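PDB 4MLG: beta-xylosidase from Uncultured organism, which probably hydrolyses xylo-oligosaccharides, releasing xylose from their non-reducing ends, as a calcium-containing beta-propeller beta-xylosidase of glycoside hydrolase family 43. Local coordinates for residues A[1-13]-A[52-64]. Numbering follows the deposited sequence.
Sequences MKEPRYLVPGDYM and HVFSMDDVEQGEV
Met1 N, the chain's amino terminus, forms a 2.7 Å salt bridge with Glu60 OE2, entering on the anti side, 17° out of the carboxylate plane; Glu307 adds a weak hydrogen bond to the same nitrogen. The contact spans neighbouring blades of the family 43 beta-propeller: strand 5-6 pairs with strand 302-308, whereas strand 12-14 belongs with strands 24-32 and 50-56. Beside the salt bridge, Met1 CE turns back to lie 3.6 Å from Glu60 CG. Arg5 reaches into the 57-63 turn because CG stands anti to the backbone N (chi1 174°) and the chain runs extended to NE. Its guanidinium points edge-on at two carbonyls, NH1 bonding Val59 O and NH2 Gly62 O, although both bonds are modelled too short for their lengths to be trusted. Leu7 CD2 lies over one guanidinium face, toward its rim, and packs 3.7 Å from Met56 CE. Farther along, Val8 CG2 makes a CH-pi contact 3.7 Å from the Phe54 ring centroid, while Met13 SD sits at that ring's edge. With alanine in place of Phe54, Val8 CG2 would probably lose the ring face beneath it and Met13 the edge beside it, opening a gap next to both. Met13 CE makes a second CH-pi contact over one face of His52, 3.7 Å from the imidazole centroid.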
ATOM      1  N   MET A   1      13.960 -41.671   9.317  1.00 90.66           N
ATOM      2  CA  MET A   1      14.775 -40.968  10.301  1.00 90.10           C
ATOM      3  C   MET A   1      14.170 -41.048  11.701  1.00 89.71           C
ATOM      4  O   MET A   1      13.045 -40.603  11.930  1.00 88.65           O
ATOM      5  CB  MET A   1      14.980 -39.507   9.888  1.00 88.22           C
ATOM      6  CG  MET A   1      13.710 -38.798   9.438  1.00 86.66           C
ATOM      7  SD  MET A   1      13.957 -37.042   9.114  1.00111.16           S
ATOM      8  CE  MET A   1      15.227 -37.099   7.854  1.00 82.34           C
ATOM      9  N   LYS A   2      14.921 -41.627  12.633  1.00 90.40           N
ATOM     10  CA  LYS A   2      14.479 -41.726  14.018  1.00 90.91           C
ATOM     11  C   LYS A   2      14.702 -40.401  14.737  1.00 88.88           C
ATOM     12  O   LYS A   2      13.974 -40.055  15.669  1.00 89.72           O
ATOM     13  CB  LYS A   2      15.220 -42.851  14.744  1.00 94.27           C
ATOM     14  CG  LYS A   2      14.978 -44.235  14.162  1.00 95.65           C
ATOM     15  CD  LYS A   2      15.747 -45.299  14.928  1.00 98.33           C
ATOM     16  CE  LYS A   2      15.507 -46.682  14.344  1.00 99.57           C
ATOM     17  NZ  LYS A   2      16.270 -47.734  15.071  1.00102.41           N
ATOM     18  N   GLU A   3      15.716 -39.665  14.295  1.00 85.92           N
ATOM     19  CA  GLU A   3      16.036 -38.366  14.872  1.00 82.84           C
ATOM     20  C   GLU A   3      15.990 -37.282  13.800  1.00 75.75           C
ATOM     21  O   GLU A   3      16.317 -37.542  12.640  1.00 72.97           O
ATOM     22  CB  GLU A   3      17.420 -38.400  15.526  1.00 86.85           C
ATOM     23  CG  GLU A   3      17.577 -39.465  16.601  1.00 92.17           C
ATOM     24  CD  GLU A   3      16.707 -39.208  17.817  1.00 94.75           C
ATOM     25  OE1 GLU A   3      16.360 -38.035  18.069  1.00 93.89           O
ATOM     26  OE2 GLU A   3      16.370 -40.183  18.522  1.00 97.86           O
ATOM     27  N   PRO A   4      15.573 -36.066  14.185  1.00 73.19           N
ATOM     28  CA  PRO A   4      15.523 -34.920  13.271  1.00 69.93           C
ATOM     29  C   PRO A   4      16.895 -34.610  12.681  1.00 70.89           C
ATOM     30  O   PRO A   4      17.891 -34.602  13.403  1.00 73.09           O
ATOM     31  CB  PRO A   4      15.071 -33.773  14.178  1.00 68.72           C
ATOM     32  CG  PRO A   4      14.326 -34.434  15.279  1.00 70.65           C
ATOM     33  CD  PRO A   4      15.041 -35.730  15.517  1.00 73.60           C
ATOM     34  N   ARG A   5      16.936 -34.355  11.378  1.00 70.22           N
ATOM     35  CA  ARG A   5      18.195 -34.123  10.681  1.00 72.14           C
ATOM     36  C   ARG A   5      18.340 -32.670  10.243  1.00 70.29           C
ATOM     37  O   ARG A   5      17.448 -32.114   9.603  1.00 68.32           O
ATOM     38  CB  ARG A   5      18.297 -35.043   9.462  1.00 75.25           C
ATOM     39  CG  ARG A   5      19.505 -34.775   8.580  1.00 78.90           C
ATOM     40  CD  ARG A   5      19.397 -35.507   7.252  1.00 81.18           C
ATOM     41  NE  ARG A   5      20.504 -35.177   6.359  1.00 83.36           N
ATOM     42  CZ  ARG A   5      20.586 -35.570   5.092  1.00 84.80           C
ATOM     43  NH1 ARG A   5      19.620 -36.307   4.560  1.00 85.10           N
ATOM     44  NH2 ARG A   5      21.631 -35.222   4.356  1.00 85.86           N
ATOM     45  N   TYR A   6      19.467 -32.056  10.597  1.00 70.89           N
ATOM     46  CA  TYR A   6      19.784 -30.710  10.135  1.00 69.42           C
ATOM     47  C   TYR A   6      20.354 -30.768   8.721  1.00 71.33           C
ATOM     48  O   TYR A   6      21.276 -31.535   8.447  1.00 73.86           O
ATOM     49  CB  TYR A   6      20.768 -30.026  11.087  1.00 68.36           C
ATOM     50  CG  TYR A   6      20.149 -29.595  12.399  1.00 67.28           C
ATOM     51  CD1 TYR A   6      19.535 -28.356  12.522  1.00 65.26           C
ATOM     52  CD2 TYR A   6      20.177 -30.426  13.512  1.00 68.80           C
ATOM     53  CE1 TYR A   6      18.966 -27.955  13.716  1.00 64.95           C
ATOM     54  CE2 TYR A   6      19.610 -30.034  14.713  1.00 68.36           C
ATOM     55  CZ  TYR A   6      19.006 -28.796  14.807  1.00 66.34           C
ATOM     56  OH  TYR A   6      18.439 -28.397  15.997  1.00 66.00           O
ATOM     57  N   LEU A   7      19.801 -29.953   7.827  1.00 70.13           N
ATOM     58  CA  LEU A   7      20.144 -30.030   6.411  1.00 71.28           C
ATOM     59  C   LEU A   7      21.251 -29.062   5.997  1.00 73.18           C
ATOM     60  O   LEU A   7      22.160 -29.435   5.255  1.00 75.65           O
ATOM     61  CB  LEU A   7      18.897 -29.807   5.554  1.00 69.13           C
ATOM     62  CG  LEU A   7      17.740 -30.766   5.833  1.00 68.02           C
ATOM     63  CD1 LEU A   7      16.532 -30.416   4.982  1.00 66.20           C
ATOM     64  CD2 LEU A   7      18.176 -32.199   5.585  1.00 70.13           C
ATOM     65  N   VAL A   8      21.169 -27.822   6.464  1.00 72.59           N
ATOM     66  CA  VAL A   8      22.170 -26.815   6.120  1.00 74.29           C
ATOM     67  C   VAL A   8      22.865 -26.273   7.367  1.00 75.27           C
ATOM     68  O   VAL A   8      22.387 -25.325   7.991  1.00 74.22           O
ATOM     69  CB  VAL A   8      21.555 -25.647   5.328  1.00 72.88           C
ATOM     70  CG1 VAL A   8      22.644 -24.682   4.880  1.00 74.61           C
ATOM     71  CG2 VAL A   8      20.784 -26.171   4.128  1.00 72.01           C
ATOM     72  N   PRO A   9      24.001 -26.886   7.735  1.00 79.67           N
ATOM     73  CA  PRO A   9      24.778 -26.502   8.920  1.00 83.05           C
ATOM     74  C   PRO A   9      25.631 -25.257   8.686  1.00 86.34           C
ATOM     75  O   PRO A   9      25.966 -24.557   9.641  1.00 90.03           O
ATOM     76  CB  PRO A   9      25.690 -27.717   9.151  1.00 84.05           C
ATOM     77  CG  PRO A   9      25.152 -28.811   8.264  1.00 82.25           C
ATOM     78  CD  PRO A   9      24.535 -28.103   7.109  1.00 80.43           C
ATOM     79  N   GLY A  10      25.976 -24.990   7.429  1.00 85.81           N
ATOM     80  CA  GLY A  10      26.872 -23.897   7.096  1.00 87.35           C
ATOM     81  C   GLY A  10      26.267 -22.508   7.196  1.00 89.99           C
ATOM     82  O   GLY A  10      26.983 -21.529   7.419  1.00 91.63           O
ATOM     83  N   ASP A  11      24.952 -22.415   7.031  1.00 87.68           N
ATOM     84  CA  ASP A  11      24.275 -21.122   7.051  1.00 85.10           C
ATOM     85  C   ASP A  11      22.980 -21.194   7.855  1.00 79.60           C
ATOM     86  O   ASP A  11      22.555 -22.274   8.264  1.00 79.61           O
ATOM     87  CB  ASP A  11      23.984 -20.657   5.621  1.00 85.27           C
ATOM     88  CG  ASP A  11      24.113 -19.154   5.455  1.00 83.92           C
ATOM     89  OD1 ASP A  11      23.909 -18.422   6.447  1.00 83.04           O
ATOM     90  OD2 ASP A  11      24.423 -18.706   4.332  1.00 83.25           O
ATOM     91  N   TYR A  12      22.357 -20.041   8.081  1.00 73.30           N
ATOM     92  CA  TYR A  12      21.095 -19.988   8.812  1.00 67.19           C
ATOM     93  C   TYR A  12      19.901 -19.805   7.876  1.00 63.43           C
ATOM     94  O   TYR A  12      19.626 -18.698   7.412  1.00 62.61           O
ATOM     95  CB  TYR A  12      21.119 -18.875   9.864  1.00 64.68           C
ATOM     96  CG  TYR A  12      22.081 -19.127  11.006  1.00 64.24           C
ATOM     97  CD1 TYR A  12      21.850 -20.146  11.921  1.00 63.27           C
ATOM     98  CD2 TYR A  12      23.212 -18.339  11.176  1.00 65.61           C
ATOM     99  CE1 TYR A  12      22.722 -20.379  12.967  1.00 65.29           C
ATOM    100  CE2 TYR A  12      24.089 -18.564  12.221  1.00 67.19           C
ATOM    101  CZ  TYR A  12      23.841 -19.585  13.113  1.00 67.13           C
ATOM    102  OH  TYR A  12      24.712 -19.812  14.153  1.00 69.40           O
ATOM    103  N   MET A  13      19.195 -20.898   7.604  1.00 61.78           N
ATOM    104  CA  MET A  13      18.016 -20.856   6.747  1.00 59.58           C
ATOM    105  C   MET A  13      16.756 -21.195   7.539  1.00 58.34           C
ATOM    106  O   MET A  13      16.723 -22.180   8.278  1.00 57.73           O
ATOM    107  CB  MET A  13      18.179 -21.815   5.567  1.00 59.47           C
ATOM    108  CG  MET A  13      19.400 -21.536   4.707  1.00 60.36           C
ATOM    109  SD  MET A  13      19.294 -19.970   3.820  1.00 64.31           S
ATOM    110  CE  MET A  13      20.939 -19.873   3.120  1.00 53.57           C
ATOM    111  N   HIS A  52      17.793 -18.406  -0.935  1.00 58.98           N
ATOM    112  CA  HIS A  52      18.553 -19.520  -1.487  1.00 59.87           C
ATOM    113  C   HIS A  52      17.583 -20.640  -1.856  1.00 57.77           C
ATOM    114  O   HIS A  52      16.424 -20.626  -1.439  1.00 54.23           O
ATOM    115  CB  HIS A  52      19.584 -20.031  -0.479  1.00 61.84           C
ATOM    116  CG  HIS A  52      20.779 -19.142  -0.327  1.00 63.00           C
ATOM    117  ND1 HIS A  52      22.040 -19.511  -0.746  1.00 64.53           N
ATOM    118  CD2 HIS A  52      20.909 -17.904   0.207  1.00 62.58           C
ATOM    119  CE1 HIS A  52      22.893 -18.537  -0.481  1.00 64.70           C
ATOM    120  NE2 HIS A  52      22.232 -17.551   0.097  1.00 63.53           N
ATOM    121  N   VAL A  53      18.052 -21.603  -2.641  1.00 60.52           N
ATOM    122  CA  VAL A  53      17.235 -22.757  -3.005  1.00 62.36           C
ATOM    123  C   VAL A  53      18.006 -24.059  -2.813  1.00 65.22           C
ATOM    124  O   VAL A  53      19.062 -24.261  -3.412  1.00 67.27           O
ATOM    125  CB  VAL A  53      16.730 -22.671  -4.461  1.00 63.08           C
ATOM    126  CG1 VAL A  53      16.086 -23.984  -4.882  1.00 63.03           C
ATOM    127  CG2 VAL A  53      15.747 -21.525  -4.619  1.00 62.35           C
ATOM    128  N   PHE A  54      17.474 -24.940  -1.971  1.00 66.01           N
ATOM    129  CA  PHE A  54      18.115 -26.222  -1.703  1.00 68.82           C
ATOM    130  C   PHE A  54      17.315 -27.377  -2.296  1.00 71.30           C
ATOM    131  O   PHE A  54      16.087 -27.323  -2.364  1.00 71.74           O
ATOM    132  CB  PHE A  54      18.302 -26.425  -0.198  1.00 67.20           C
ATOM    133  CG  PHE A  54      19.116 -25.349   0.463  1.00 66.31           C
ATOM    134  CD1 PHE A  54      20.500 -25.398   0.445  1.00 67.54           C
ATOM    135  CD2 PHE A  54      18.497 -24.289   1.106  1.00 64.52           C
ATOM    136  CE1 PHE A  54      21.252 -24.410   1.053  1.00 67.00           C
ATOM    137  CE2 PHE A  54      19.243 -23.299   1.714  1.00 64.17           C
ATOM    138  CZ  PHE A  54      20.622 -23.359   1.689  1.00 65.55           C
ATOM    139  N   SER A  55      18.017 -28.421  -2.728  1.00 73.33           N
ATOM    140  CA  SER A  55      17.365 -29.593  -3.304  1.00 74.66           C
ATOM    141  C   SER A  55      17.997 -30.887  -2.803  1.00 76.76           C
ATOM    142  O   SER A  55      19.198 -30.942  -2.542  1.00 78.04           O
ATOM    143  CB  SER A  55      17.414 -29.540  -4.832  1.00 76.43           C
ATOM    144  OG  SER A  55      18.751 -29.509  -5.298  1.00 78.67           O
ATOM    145  N   MET A  56      17.177 -31.926  -2.666  1.00 76.93           N
ATOM    146  CA  MET A  56      17.654 -33.221  -2.195  1.00 77.82           C
ATOM    147  C   MET A  56      17.141 -34.348  -3.084  1.00 79.77           C
ATOM    148  O   MET A  56      16.154 -34.185  -3.800  1.00 79.52           O
ATOM    149  CB  MET A  56      17.205 -33.467  -0.753  1.00 75.84           C
ATOM    150  CG  MET A  56      17.474 -32.316   0.198  1.00 74.28           C
ATOM    151  SD  MET A  56      16.937 -32.669   1.880  1.00 79.66           S
ATOM    152  CE  MET A  56      18.059 -33.996   2.315  1.00 58.98           C
ATOM    153  N   ASP A  57      17.818 -35.490  -3.030  1.00 82.66           N
ATOM    154  CA  ASP A  57      17.356 -36.693  -3.713  1.00 85.69           C
ATOM    155  C   ASP A  57      16.867 -37.705  -2.685  1.00 86.90           C
ATOM    156  O   ASP A  57      15.999 -38.530  -2.970  1.00 87.96           O
ATOM    157  CB  ASP A  57      18.473 -37.296  -4.566  1.00 88.80           C
ATOM    158  CG  ASP A  57      18.654 -36.570  -5.886  1.00 90.85           C
ATOM    159  OD1 ASP A  57      17.635 -36.167  -6.484  1.00 90.78           O
ATOM    160  OD2 ASP A  57      19.812 -36.405  -6.324  1.00 93.07           O
ATOM    161  N   ASP A  58      17.433 -37.629  -1.484  1.00 86.79           N
ATOM    162  CA  ASP A  58      17.035 -38.490  -0.378  1.00 87.40           C
ATOM    163  C   ASP A  58      17.020 -37.686   0.918  1.00 83.86           C
ATOM    164  O   ASP A  58      18.048 -37.164   1.345  1.00 83.28           O
ATOM    165  CB  ASP A  58      17.987 -39.679  -0.254  1.00 93.19           C
ATOM    166  CG  ASP A  58      17.583 -40.636   0.848  1.00 96.86           C
ATOM    167  OD1 ASP A  58      16.366 -40.790   1.085  1.00 97.18           O
ATOM    168  OD2 ASP A  58      18.481 -41.232   1.477  1.00 99.00           O
ATOM    169  N   VAL A  59      15.843 -37.518   1.494  1.00 81.85           N
ATOM    170  CA  VAL A  59      15.718 -36.684   2.669  1.00 79.30           C
ATOM    171  C   VAL A  59      16.478 -37.239   3.864  1.00 81.76           C
ATOM    172  O   VAL A  59      17.165 -36.511   4.561  1.00 81.33           O
ATOM    173  CB  VAL A  59      14.239 -36.501   3.051  1.00 75.41           C
ATOM    174  CG1 VAL A  59      14.114 -35.679   4.315  1.00 73.08           C
ATOM    175  CG2 VAL A  59      13.486 -35.832   1.928  1.00 73.39           C
ATOM    176  N   GLU A  60      16.333 -38.534   4.103  1.00 84.58           N
ATOM    177  CA  GLU A  60      16.985 -39.172   5.243  1.00 87.45           C
ATOM    178  C   GLU A  60      18.510 -39.331   5.277  1.00 88.69           C
ATOM    179  O   GLU A  60      19.121 -39.071   6.298  1.00 88.73           O
ATOM    180  CB  GLU A  60      16.296 -40.485   5.555  1.00 91.31           C
ATOM    181  CG  GLU A  60      14.967 -40.274   6.237  1.00 92.60           C
ATOM    182  CD  GLU A  60      13.961 -41.304   5.835  1.00 95.93           C
ATOM    183  OE1 GLU A  60      13.895 -41.609   4.637  1.00 97.36           O
ATOM    184  OE2 GLU A  60      13.245 -41.800   6.716  1.00 97.57           O
ATOM    185  N   GLN A  61      19.128 -39.762   4.188  1.00 90.71           N
ATOM    186  CA  GLN A  61      20.589 -39.840   4.151  1.00 92.65           C
ATOM    187  C   GLN A  61      21.222 -39.114   2.973  1.00 93.82           C
ATOM    188  O   GLN A  61      22.422 -39.210   2.752  1.00 96.34           O
ATOM    189  CB  GLN A  61      21.086 -41.287   4.240  1.00 93.67           C
ATOM    190  CG  GLN A  61      22.288 -41.453   5.158  1.00 93.73           C
ATOM    191  CD  GLN A  61      22.149 -42.613   6.121  1.00 93.92           C
ATOM    192  OE1 GLN A  61      21.335 -43.509   5.918  1.00 93.81           O
ATOM    193  NE2 GLN A  61      22.951 -42.610   7.171  1.00 94.28           N
ATOM    194  N   GLY A  62      20.401 -38.401   2.213  1.00 92.38           N
ATOM    195  CA  GLY A  62      20.836 -37.729   1.001  1.00 93.01           C
ATOM    196  C   GLY A  62      21.715 -36.498   1.132  1.00 93.54           C
ATOM    197  O   GLY A  62      21.640 -35.772   2.097  1.00 91.91           O
ATOM    198  N   GLU A  63      22.554 -36.256   0.137  1.00 95.35           N
ATOM    199  CA  GLU A  63      23.311 -35.014   0.080  1.00 95.21           C
ATOM    200  C   GLU A  63      22.403 -33.822  -0.210  1.00 90.89           C
ATOM    201  O   GLU A  63      21.424 -33.945  -0.925  1.00 89.89           O
ATOM    202  CB  GLU A  63      24.412 -35.094  -0.975  1.00 99.28           C
ATOM    203  CG  GLU A  63      25.169 -33.791  -1.131  1.00100.13           C
ATOM    204  CD  GLU A  63      26.237 -33.839  -2.192  1.00103.74           C
ATOM    205  OE1 GLU A  63      26.321 -32.876  -2.979  1.00103.90           O
ATOM    206  OE2 GLU A  63      26.995 -34.824  -2.233  1.00106.56           O
ATOM    207  N   VAL A  64      22.735 -32.664   0.345  1.00 88.22           N
ATOM    208  CA  VAL A  64      21.948 -31.463   0.106  1.00 84.32           C
ATOM    209  C   VAL A  64      22.702 -30.479  -0.766  1.00 84.13           C
ATOM    210  O   VAL A  64      23.851 -30.178  -0.520  1.00 85.72           O
ATOM    211  CB  VAL A  64      21.559 -30.772   1.414  1.00 81.12           C
ATOM    212  CG1 VAL A  64      20.550 -29.674   1.142  1.00 78.23           C
ATOM    213  CG2 VAL A  64      20.994 -31.786   2.385  1.00 80.34           C
TER